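Local coordinates for intimin (Escherichia coli O127:H6 str. E2348/69, PDB 6TQD), which probably serves as a bacterial surface adhesin in attaching-and-effacing contact with host cells, this fragment being the extended D00-D0 juncture of its passenger, at residues S42-Q47 / N75-T80; A64-Y69 / I98-N103. One frame throughout, in Å; residues are numbered along the deposited sequence. Where two conformers were deposited one is given.

Interaction 1 (S42-Q47 / N75-T80)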
ATOM      1  N   SER A  42      -1.476 -12.690 -15.217  0.56 11.12           N
ATOM      2  CA  SER A  42      -0.549 -13.625 -14.583  0.56 11.54           C
ATOM      3  C   SER A  42       0.147 -13.013 -13.372  0.56 10.65           C
ATOM      4  O   SER A  42       0.492 -13.737 -12.431  0.56 11.11           O
ATOM      5  CB  SER A  42       0.484 -14.103 -15.599  0.56 13.41           C
ATOM      6  OG  SER A  42       1.232 -13.014 -16.097  0.56 14.19           O
ATOM      7  N   ALA A  43       0.368 -11.694 -13.374  1.00  9.56           N
ATOM      8  CA  ALA A  43       0.974 -11.056 -12.203  1.00 11.36           C
ATOM      9  C   ALA A  43       0.096 -11.218 -10.965  1.00 10.71           C
ATOM     10  O   ALA A  43       0.597 -11.526  -9.878  1.00 12.03           O
ATOM     11  CB  ALA A  43       1.239  -9.580 -12.488  1.00 11.96           C
ATOM     12  N   LEU A  44      -1.218 -11.011 -11.103  1.00  9.15           N
ATOM     13  CA  LEU A  44      -2.109 -11.222  -9.974  1.00  9.99           C
ATOM     14  C   LEU A  44      -2.151 -12.682  -9.557  1.00  9.71           C
ATOM     15  O   LEU A  44      -2.209 -12.990  -8.362  1.00 11.69           O
ATOM     16  CB  LEU A  44      -3.542 -10.790 -10.303  1.00 11.21           C
ATOM     17  CG  LEU A  44      -3.874  -9.316 -10.369  1.00 13.31           C
ATOM     18  CD1 LEU A  44      -5.287  -9.155 -10.925  1.00 12.65           C
ATOM     19  CD2 LEU A  44      -3.744  -8.667  -9.003  1.00 11.56           C
ATOM     20  N   ARG A  45      -2.149 -13.594 -10.527  1.00  8.35           N
ATOM     21  CA  ARG A  45      -2.265 -15.012 -10.199  1.00  9.54           C
ATOM     22  C   ARG A  45      -1.051 -15.518  -9.436  1.00 11.66           C
ATOM     23  O   ARG A  45      -1.170 -16.484  -8.681  1.00 11.94           O
ATOM     24  CB  ARG A  45      -2.522 -15.837 -11.455  1.00 13.55           C
ATOM     25  CG  ARG A  45      -3.834 -15.475 -12.093  1.00 16.05           C
ATOM     26  CD  ARG A  45      -4.295 -16.463 -13.139  1.00 17.16           C
ATOM     27  NE  ARG A  45      -5.507 -15.936 -13.763  1.00 14.55           N
ATOM     28  CZ  ARG A  45      -6.748 -16.355 -13.517  1.00 13.94           C
ATOM     29  NH1 ARG A  45      -6.984 -17.366 -12.688  1.00 15.85           N
ATOM     30  NH2 ARG A  45      -7.761 -15.767 -14.138  1.00 13.72           N
ATOM     31  N   SER A  46       0.110 -14.893  -9.629  0.57 11.23           N
ATOM     32  CA  SER A  46       1.294 -15.279  -8.870  0.57 13.27           C
ATOM     33  C   SER A  46       1.027 -15.228  -7.376  0.57 12.90           C
ATOM     34  O   SER A  46       1.645 -15.974  -6.603  0.57 13.22           O
ATOM     35  CB  SER A  46       2.458 -14.347  -9.215  0.57 14.96           C
ATOM     36  OG  SER A  46       2.287 -13.081  -8.599  0.57 17.63           O
ATOM     37  N   GLN A  47       0.113 -14.358  -6.947  1.00 12.04           N
ATOM     38  CA  GLN A  47      -0.212 -14.197  -5.536  1.00 12.35           C
ATOM     39  C   GLN A  47      -1.660 -14.552  -5.212  1.00 14.04           C
ATOM     40  O   GLN A  47      -2.150 -14.211  -4.132  1.00 16.11           O
ATOM     41  CB  GLN A  47       0.145 -12.780  -5.068  1.00 11.69           C
ATOM     42  CG  GLN A  47       1.632 -12.554  -4.898  1.00 13.56           C
ATOM     43  CD  GLN A  47       2.194 -13.443  -3.811  1.00 13.21           C
ATOM     44  OE1 GLN A  47       1.479 -13.822  -2.883  1.00 13.39           O
ATOM     45  NE2 GLN A  47       3.464 -13.804  -3.934  1.00 15.87           N
ATOM     46  N   ASN A  75       3.526  -5.621  -3.901  1.00 13.42           N
ATOM     47  CA  ASN A  75       2.090  -5.346  -3.818  1.00 10.23           C
ATOM     48  C   ASN A  75       1.577  -4.501  -4.978  1.00 10.86           C
ATOM     49  O   ASN A  75       0.506  -3.912  -4.880  1.00  8.28           O
ATOM     50  CB  ASN A  75       1.716  -4.750  -2.461  1.00 10.35           C
ATOM     51  CG  ASN A  75       2.008  -5.700  -1.342  1.00  9.78           C
ATOM     52  OD1 ASN A  75       1.408  -6.779  -1.258  1.00 10.54           O
ATOM     53  ND2 ASN A  75       2.967  -5.340  -0.481  1.00 12.93           N
ATOM     54  N   VAL A  76       2.336  -4.441  -6.074  1.00 12.50           N
ATOM     55  CA  VAL A  76       1.922  -3.793  -7.307  1.00 11.65           C
ATOM     56  C   VAL A  76       1.884  -4.854  -8.397  1.00 11.70           C
ATOM     57  O   VAL A  76       2.840  -5.616  -8.558  1.00 11.99           O
ATOM     58  CB  VAL A  76       2.879  -2.652  -7.690  1.00 15.54           C
ATOM     59  CG1 VAL A  76       2.433  -1.997  -8.973  1.00 14.76           C
ATOM     60  CG2 VAL A  76       2.931  -1.615  -6.588  1.00 14.63           C
ATOM     61  N   TYR A  77       0.782  -4.905  -9.138  1.00  7.91           N
ATOM     62  CA  TYR A  77       0.557  -5.946 -10.129  1.00 10.63           C
ATOM     63  C   TYR A  77       0.166  -5.287 -11.440  1.00  9.53           C
ATOM     64  O   TYR A  77      -0.802  -4.527 -11.482  1.00 12.14           O
ATOM     65  CB  TYR A  77      -0.539  -6.908  -9.663  1.00 11.45           C
ATOM     66  CG  TYR A  77      -0.206  -7.520  -8.331  1.00 10.12           C
ATOM     67  CD1 TYR A  77       0.589  -8.651  -8.253  1.00 11.38           C
ATOM     68  CD2 TYR A  77      -0.650  -6.942  -7.162  1.00 10.53           C
ATOM     69  CE1 TYR A  77       0.926  -9.204  -7.036  1.00 14.15           C
ATOM     70  CE2 TYR A  77      -0.325  -7.493  -5.929  1.00 11.52           C
ATOM     71  CZ  TYR A  77       0.455  -8.619  -5.879  1.00 11.91           C
ATOM     72  OH  TYR A  77       0.797  -9.168  -4.667  1.00 11.54           O
ATOM     73  N   LYS A  78       0.914  -5.577 -12.497  1.00  8.64           N
ATOM     74  CA  LYS A  78       0.669  -5.003 -13.814  1.00  9.27           C
ATOM     75  C   LYS A  78      -0.006  -6.076 -14.654  1.00  9.59           C
ATOM     76  O   LYS A  78       0.536  -7.180 -14.810  1.00 11.40           O
ATOM     77  CB  LYS A  78       1.983  -4.587 -14.476  1.00 13.27           C
ATOM     78  CG  LYS A  78       2.796  -3.562 -13.692  1.00 17.99           C
ATOM     79  CD  LYS A  78       2.350  -2.140 -13.909  1.00 22.46           C
ATOM     80  CE  LYS A  78       3.246  -1.166 -13.148  1.00 27.54           C
ATOM     81  NZ  LYS A  78       2.780   0.244 -13.268  1.00 29.96           N
ATOM     82  N   VAL A  79      -1.202  -5.769 -15.169  1.00  8.15           N
ATOM     83  CA  VAL A  79      -1.958  -6.689 -16.004  1.00  7.41           C
ATOM     84  C   VAL A  79      -2.325  -5.947 -17.289  1.00  8.38           C
ATOM     85  O   VAL A  79      -2.272  -4.718 -17.359  1.00  7.64           O
ATOM     86  CB  VAL A  79      -3.231  -7.210 -15.306  1.00  8.67           C
ATOM     87  CG1 VAL A  79      -2.883  -7.859 -13.971  1.00  9.66           C
ATOM     88  CG2 VAL A  79      -4.220  -6.070 -15.093  1.00 10.93           C
ATOM     89  N   THR A  80      -2.697  -6.710 -18.322  1.00  5.71           N
ATOM     90  CA  THR A  80      -2.993  -6.118 -19.611  1.00  7.25           C
ATOM     91  C   THR A  80      -4.315  -6.647 -20.159  1.00  5.13           C
ATOM     92  O   THR A  80      -4.673  -7.807 -19.952  1.00  6.59           O
ATOM     93  CB  THR A  80      -1.881  -6.351 -20.653  1.00 11.54           C
ATOM     94  OG1 THR A  80      -1.531  -7.735 -20.688  1.00 15.35           O
ATOM     95  CG2 THR A  80      -0.658  -5.511 -20.319  1.00 13.43           C
TER
HETATM   96  O   HOH W   1      -0.096  -9.843 -15.559  1.00 14.70           O
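A one-turn helix, 42-45, follows directly on edge strand 34-40 of a two-sheet β-sandwich and lies against the neighbouring strand 76-85, where A43 and L44 meet Y77 and V79. Y77 is the centre of the contact. With CG beside its backbone N and anti to the carbonyl carbon (chi1 -57°), its ring extends alongside 43-47, and its hydroxyl end reaches Q47. The backbone oxygen A43 O approaches the ring obliquely, 3.3 Å from Y77 CD1, while L44 CD2 packs 3.7 Å from Y77 CB, where the side chain leaves the strand. At the far end of the ring, the bent side chain of Q47 crosses the tyrosine at about a right angle and sets its CG 3.5 Å from Y77 OH, near the ring plane.

The end of L44 also reaches V79, CG to CG1 at 4.0 Å, and both side chains rest on I51 of the opposite sheet. The helix thus lies between the edge strands 34-40 and 50-53 of the two sheets; I98 and P67 also touch L44. A43 CB sits 3.4 Å from K78 O. No direct hydrogen bond joins the two segments, but a water bridges them, accepting from A43 N at 2.9 Å and lying 2.8 Å from K78 O, to which it can donate, though other acceptors compete for its protons.

Interaction 2 (A64-Y69 / I98-N103); sequences AILPAY and ITVLSN
A chi1 of -176° turns the Y69 ring away from its own backbone N and lays it beside S102, just past the end of strand 90-101; V100, with CG1 anti to N and CG2 beside it, spreads its two methyls against P67 and L66. These residues join the two sheets of the β-sandwich: strand 62-65 belongs to one, strand 90-101 to the other, and the chain beyond 65 runs on along the second.

At the strand end of the contact, A64 CB meets I98 CD1 at 3.9 Å. L66 comes next and packs against two inward-facing residues of the strand, its CG lying 3.9 Å from both I98 CG2 and V100 CG2. The proline is shared between the branches of V100: P67 CD touches CG2, and P67 O is 3.6 Å from V100 CG1. Y77 packs on both P67 and V100 from the adjacent strand.

No hydrogen bond crosses between the segments, although E18 accepts from the backbone N of both Y69 and N103. Past the strand end, the tyrosine ring has two kinds of neighbour: V100 O lies in its plane at the edge, 3.6 Å from Y69 CD1, and S102 CB makes a CH-pi contact over one face, 3.7 Å from the ring centroid and 14° off the normal.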
ATOM      1  N   ALA A  64     -11.395  -7.157 -10.550  1.00 10.34           N
ATOM      2  CA  ALA A  64     -10.177  -7.750 -10.037  1.00 10.12           C
ATOM      3  C   ALA A  64     -10.435  -8.229  -8.617  1.00 10.51           C
ATOM      4  O   ALA A  64     -11.014  -7.492  -7.812  1.00 10.85           O
ATOM      5  CB  ALA A  64      -9.032  -6.738 -10.046  1.00  9.73           C
ATOM      6  N   ILE A  65     -10.035  -9.462  -8.338  1.00  9.02           N
ATOM      7  CA  ILE A  65      -9.972 -10.004  -6.985  1.00  9.94           C
ATOM      8  C   ILE A  65      -8.533  -9.817  -6.528  1.00  9.62           C
ATOM      9  O   ILE A  65      -7.613 -10.413  -7.088  1.00 10.73           O
ATOM     10  CB  ILE A  65     -10.381 -11.478  -6.945  1.00 12.47           C
ATOM     11  CG1 ILE A  65     -11.723 -11.693  -7.658  1.00 16.87           C
ATOM     12  CG2 ILE A  65     -10.431 -11.957  -5.494  1.00 15.75           C
ATOM     13  CD1 ILE A  65     -12.825 -10.763  -7.222  1.00 19.24           C
ATOM     14  N   LEU A  66      -8.336  -8.976  -5.517  1.00 10.56           N
ATOM     15  CA  LEU A  66      -6.988  -8.621  -5.104  1.00  9.79           C
ATOM     16  C   LEU A  66      -6.394  -9.702  -4.206  1.00 11.31           C
ATOM     17  O   LEU A  66      -7.107 -10.293  -3.388  1.00 11.91           O
ATOM     18  CB  LEU A  66      -7.014  -7.286  -4.367  1.00 10.72           C
ATOM     19  CG  LEU A  66      -6.894  -6.047  -5.270  1.00 11.15           C
ATOM     20  CD1 LEU A  66      -7.941  -6.054  -6.367  1.00 13.66           C
ATOM     21  CD2 LEU A  66      -6.973  -4.756  -4.472  1.00 12.20           C
ATOM     22  N   PRO A  67      -5.108 -10.000  -4.351  1.00 10.41           N
ATOM     23  CA  PRO A  67      -4.481 -10.996  -3.470  1.00 12.37           C
ATOM     24  C   PRO A  67      -4.316 -10.465  -2.049  1.00 13.10           C
ATOM     25  O   PRO A  67      -4.587  -9.301  -1.749  1.00 10.95           O
ATOM     26  CB  PRO A  67      -3.122 -11.251  -4.124  1.00 12.72           C
ATOM     27  CG  PRO A  67      -2.824 -10.016  -4.858  1.00 14.92           C
ATOM     28  CD  PRO A  67      -4.155  -9.480  -5.344  1.00 10.51           C
ATOM     29  N   ALA A  68      -3.861 -11.353  -1.170  1.00 13.14           N
ATOM     30  CA  ALA A  68      -3.452 -10.941   0.162  1.00 13.15           C
ATOM     31  C   ALA A  68      -2.226 -10.040   0.089  1.00 12.34           C
ATOM     32  O   ALA A  68      -1.398 -10.141  -0.817  1.00 12.79           O
ATOM     33  CB  ALA A  68      -3.134 -12.160   1.023  1.00 16.45           C
ATOM     34  N   TYR A  69      -2.114  -9.153   1.069  1.00 12.57           N
ATOM     35  CA  TYR A  69      -0.982  -8.247   1.140  1.00 11.27           C
ATOM     36  C   TYR A  69       0.277  -9.029   1.484  1.00 14.23           C
ATOM     37  O   TYR A  69       0.258  -9.923   2.339  1.00 15.39           O
ATOM     38  CB  TYR A  69      -1.243  -7.211   2.224  1.00 12.46           C
ATOM     39  CG  TYR A  69      -0.199  -6.144   2.372  1.00 12.61           C
ATOM     40  CD1 TYR A  69      -0.150  -5.052   1.521  1.00 14.83           C
ATOM     41  CD2 TYR A  69       0.761  -6.228   3.374  1.00 12.47           C
ATOM     42  CE1 TYR A  69       0.810  -4.071   1.673  1.00 14.45           C
ATOM     43  CE2 TYR A  69       1.714  -5.258   3.537  1.00 18.24           C
ATOM     44  CZ  TYR A  69       1.744  -4.181   2.682  1.00 18.53           C
ATOM     45  OH  TYR A  69       2.706  -3.214   2.853  1.00 23.13           O
ATOM     46  N   ILE A  98      -2.578  -2.524 -10.576  1.00  7.38           N
ATOM     47  CA  ILE A  98      -3.371  -2.831  -9.392  1.00  8.85           C
ATOM     48  C   ILE A  98      -2.426  -2.816  -8.197  1.00  9.53           C
ATOM     49  O   ILE A  98      -1.443  -3.567  -8.162  1.00 10.82           O
ATOM     50  CB  ILE A  98      -4.070  -4.191  -9.535  1.00 10.21           C
ATOM     51  CG1 ILE A  98      -5.030  -4.152 -10.737  1.00 11.34           C
ATOM     52  CG2 ILE A  98      -4.793  -4.590  -8.246  1.00 11.54           C
ATOM     53  CD1 ILE A  98      -5.502  -5.509 -11.203  1.00 15.46           C
ATOM     54  N   THR A  99      -2.719  -1.959  -7.228  1.00  9.55           N
ATOM     55  CA  THR A  99      -1.917  -1.840  -6.017  1.00  7.90           C
ATOM     56  C   THR A  99      -2.752  -2.299  -4.834  1.00  8.95           C
ATOM     57  O   THR A  99      -3.901  -1.873  -4.677  1.00  9.66           O
ATOM     58  CB  THR A  99      -1.462  -0.400  -5.816  1.00  9.99           C
ATOM     59  OG1 THR A  99      -0.707   0.016  -6.967  1.00 13.26           O
ATOM     60  CG2 THR A  99      -0.580  -0.281  -4.583  1.00 12.30           C
ATOM     61  N   VAL A 100      -2.165  -3.140  -3.995  1.00  8.07           N
ATOM     62  CA  VAL A 100      -2.847  -3.787  -2.884  1.00  7.28           C
ATOM     63  C   VAL A 100      -2.351  -3.140  -1.599  1.00 11.55           C
ATOM     64  O   VAL A 100      -1.137  -3.093  -1.341  1.00 11.74           O
ATOM     65  CB  VAL A 100      -2.572  -5.300  -2.875  1.00  8.63           C
ATOM     66  CG1 VAL A 100      -3.191  -5.951  -1.654  1.00 10.24           C
ATOM     67  CG2 VAL A 100      -3.115  -5.925  -4.139  1.00 10.88           C
ATOM     68  N   LEU A 101      -3.287  -2.645  -0.806  1.00  9.59           N
ATOM     69  CA  LEU A 101      -3.023  -2.120   0.525  1.00  8.91           C
ATOM     70  C   LEU A 101      -3.448  -3.140   1.571  1.00 12.51           C
ATOM     71  O   LEU A 101      -4.315  -3.982   1.339  1.00 14.32           O
ATOM     72  CB  LEU A 101      -3.775  -0.811   0.740  1.00 11.21           C
ATOM     73  CG  LEU A 101      -3.326   0.403  -0.081  1.00 15.14           C
ATOM     74  CD1 LEU A 101      -3.807   0.328  -1.524  1.00 15.91           C
ATOM     75  CD2 LEU A 101      -3.809   1.687   0.563  1.00 15.92           C
ATOM     76  N   SER A 102      -2.815  -3.066   2.737  1.00 12.02           N
ATOM     77  CA  SER A 102      -3.143  -3.994   3.807  1.00 13.90           C
ATOM     78  C   SER A 102      -4.431  -3.568   4.509  1.00 14.84           C
ATOM     79  O   SER A 102      -4.895  -2.432   4.380  1.00 15.44           O
ATOM     80  CB  SER A 102      -1.981  -4.054   4.797  1.00 15.79           C
ATOM     81  OG  SER A 102      -2.001  -2.910   5.631  1.00 18.52           O
ATOM     82  N   ASN A 103      -5.007  -4.509   5.263  1.00 16.93           N
ATOM     83  CA  ASN A 103      -6.261  -4.251   5.961  1.00 20.20           C
ATOM     84  C   ASN A 103      -6.216  -2.961   6.776  1.00 23.05           C
ATOM     85  O   ASN A 103      -7.219  -2.245   6.877  1.00 25.99           O
ATOM     86  CB  ASN A 103      -6.588  -5.427   6.888  1.00 24.03           C
ATOM     87  CG  ASN A 103      -7.145  -6.614   6.149  1.00 32.20           C
ATOM     88  OD1 ASN A 103      -7.960  -6.465   5.239  1.00 33.86           O
ATOM     89  ND2 ASN A 103      -6.717  -7.807   6.541  1.00 37.93           N
TER

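The centres of interactions 1 and 2 are about 10 Å apart, and their segments alternate along the chain: 42-47, 64-69, 75-80, then 98-103. Strands 76-85 and 90-101 are antiparallel neighbours in one sheet, so the strand sides of the two contacts are joined directly by probable backbone hydrogen bonds, Y77 N to I98 O (2.8 Å) and N75 O to V100 N (2.9 Å). Facing them, segment 42-47 and the loop after strand 62-65 also touch, Q47 O packing on P67. Together they pack against one sheet of the N-terminal sandwich. Interaction 2 reaches past the end of strand 90-101, and the chain then goes on to a second pair of sheets, in the part assigned to a bacterial Ig-like domain.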